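Local atomic coordinates of trichothecene 15-O-acetyltransferase TRI3 (Fusarium sporotrichioides, PDB entry 3FOT), a protein that acetylates the C-15 hydroxyl of trichothecene intermediates during biosynthesis of the mycotoxin T-2 toxin. Residues Q28-C33 with P103-Y108. Sequence-based numbering, arbitrary orientation.
Sequences QVQRRC and PAIITY
Arg32 reaches across to Ile105 and Pro103, packing its guanidinium on the first and hydrogen-bonding to the second. Its chain bends at chi2 (73°) and again at chi3 (54°), which lays the guanidinium over Ile105. Ile105 CG1 sits under the centre of one face, 3.6 Å from Arg32 CZ. At the edge of the group, Arg32 NH1 donates to Pro103 O at 2.9 Å, close to the guanidinium plane. The Arg32 CD methylene packs on the proline ring, 3.7 Å from Pro103 CB. Asp99 takes the other terminal nitrogen, NH2, in a salt bridge.

On the same face, Gln30 and Thr107 run side by side, with Gln30 CB 3.6 Å from Thr107 OG1. Thr107 CG2 meets Gln28 CG.

The opposite face is buried. Arg31 is extended from CG to NE and lies alongside Ile106. Ile106 CD1 rests over the rim of the Arg31 guanidinium, 3.4 Å from NH1, and Glu37 forms a salt bridge with that nitrogen. Cys33 CB touches the same methyl, while Cys33 SG lies 3.9 Å from Ala104 CB. Val29 CG2 approaches Tyr108 CB; the Tyr108 hydroxyl is hydrogen-bonded to Glu225 and Arg86.

The backbones pair through reciprocal hydrogen bonds at Val29-Tyr108 and Arg31-Ile106. Cys33 N adds a hydrogen bond to Ala104 O beyond them, at 3.0 Å. Strands 28-32 and 105-109 are the central pair of a small four-stranded antiparallel sheet, edged by 20-21 and 95-97. Helix 36-41 packs against its buried face, near Cys33 and Ile106. The Cys33 side chain is about 10 Å from that of His414, which binds 15-deacetylcalonectrin, suggesting that this end of the antiparallel strand pair lies near the substrate site.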
# COMPACT_ATOMS: atom_id res chain seq x y z
N GLN A 28 -11.65 22.17 -13.58
CA GLN A 28 -11.95 20.74 -13.39
C GLN A 28 -11.34 19.90 -14.52
O GLN A 28 -11.51 20.22 -15.70
CB GLN A 28 -13.46 20.47 -13.33
CG GLN A 28 -13.80 19.04 -12.88
CD GLN A 28 -15.31 18.77 -12.80
OE1 GLN A 28 -15.95 18.51 -13.81
NE2 GLN A 28 -15.86 18.81 -11.59
N VAL A 29 -10.63 18.84 -14.14
CA VAL A 29 -10.03 17.91 -15.12
C VAL A 29 -10.45 16.49 -14.72
O VAL A 29 -10.72 16.23 -13.54
CB VAL A 29 -8.48 18.01 -15.23
CG1 VAL A 29 -8.06 19.30 -15.95
CG2 VAL A 29 -7.79 17.91 -13.85
N GLN A 30 -10.53 15.59 -15.70
CA GLN A 30 -10.85 14.22 -15.41
C GLN A 30 -10.01 13.28 -16.28
O GLN A 30 -9.51 13.67 -17.35
CB GLN A 30 -12.34 13.93 -15.57
CG GLN A 30 -12.85 13.92 -17.01
CD GLN A 30 -14.36 13.69 -17.09
OE1 GLN A 30 -15.09 13.80 -16.11
NE2 GLN A 30 -14.83 13.37 -18.29
N ARG A 31 -9.85 12.05 -15.81
CA ARG A 31 -9.24 11.01 -16.65
C ARG A 31 -9.83 9.64 -16.38
O ARG A 31 -10.24 9.33 -15.23
CB ARG A 31 -7.71 10.99 -16.51
CG ARG A 31 -7.23 10.49 -15.16
CD ARG A 31 -5.69 10.57 -15.07
NE ARG A 31 -5.25 10.20 -13.72
CZ ARG A 31 -5.06 8.95 -13.29
NH1 ARG A 31 -4.66 8.73 -12.05
NH2 ARG A 31 -5.32 7.92 -14.11
N ARG A 32 -9.87 8.82 -17.43
CA ARG A 32 -10.22 7.41 -17.27
C ARG A 32 -9.05 6.70 -16.60
O ARG A 32 -7.91 6.83 -17.02
CB ARG A 32 -10.56 6.77 -18.62
CG ARG A 32 -11.00 5.32 -18.52
CD ARG A 32 -12.40 5.16 -17.95
NE ARG A 32 -13.39 5.95 -18.70
CZ ARG A 32 -14.71 5.84 -18.55
NH1 ARG A 32 -15.24 4.99 -17.67
NH2 ARG A 32 -15.50 6.60 -19.29
N CYS A 33 -9.33 5.96 -15.52
CA CYS A 33 -8.26 5.31 -14.79
C CYS A 33 -7.71 4.13 -15.61
O CYS A 33 -8.34 3.70 -16.60
CB CYS A 33 -8.74 4.89 -13.39
SG CYS A 33 -9.57 3.30 -13.31
N PRO A 103 -13.54 0.59 -15.98
CA PRO A 103 -12.65 1.57 -15.36
C PRO A 103 -13.34 2.82 -14.80
O PRO A 103 -14.19 3.45 -15.46
CB PRO A 103 -11.62 1.89 -16.47
CG PRO A 103 -12.28 1.44 -17.75
CD PRO A 103 -13.24 0.39 -17.42
N ALA A 104 -13.00 3.11 -13.55
CA ALA A 104 -13.44 4.31 -12.85
C ALA A 104 -12.97 5.58 -13.55
O ALA A 104 -12.00 5.56 -14.31
CB ALA A 104 -12.89 4.30 -11.44
N ILE A 105 -13.63 6.69 -13.23
CA ILE A 105 -13.20 7.99 -13.73
C ILE A 105 -12.67 8.81 -12.56
O ILE A 105 -13.30 8.88 -11.53
CB ILE A 105 -14.36 8.74 -14.42
CG1 ILE A 105 -14.92 7.91 -15.59
CG2 ILE A 105 -13.92 10.15 -14.87
CD1 ILE A 105 -16.34 8.37 -16.03
N ILE A 106 -11.49 9.37 -12.72
CA ILE A 106 -10.87 10.17 -11.66
C ILE A 106 -11.00 11.64 -12.00
O ILE A 106 -10.57 12.08 -13.08
CB ILE A 106 -9.36 9.83 -11.48
CG1 ILE A 106 -9.22 8.38 -10.98
CG2 ILE A 106 -8.66 10.86 -10.56
CD1 ILE A 106 -7.80 7.81 -11.00
N THR A 107 -11.57 12.41 -11.08
CA THR A 107 -11.77 13.84 -11.34
C THR A 107 -10.99 14.68 -10.32
O THR A 107 -10.94 14.31 -9.14
CB THR A 107 -13.26 14.18 -11.31
OG1 THR A 107 -13.92 13.50 -12.39
CG2 THR A 107 -13.50 15.68 -11.44
N TYR A 108 -10.40 15.78 -10.77
CA TYR A 108 -9.88 16.79 -9.86
C TYR A 108 -10.48 18.16 -10.18
O TYR A 108 -10.51 18.57 -11.35
CB TYR A 108 -8.34 16.89 -9.88
CG TYR A 108 -7.90 17.93 -8.88
CD1 TYR A 108 -7.94 17.64 -7.51
CD2 TYR A 108 -7.56 19.24 -9.29
CE1 TYR A 108 -7.62 18.60 -6.55
CE2 TYR A 108 -7.23 20.22 -8.34
CZ TYR A 108 -7.26 19.88 -6.97
OH TYR A 108 -6.95 20.83 -6.03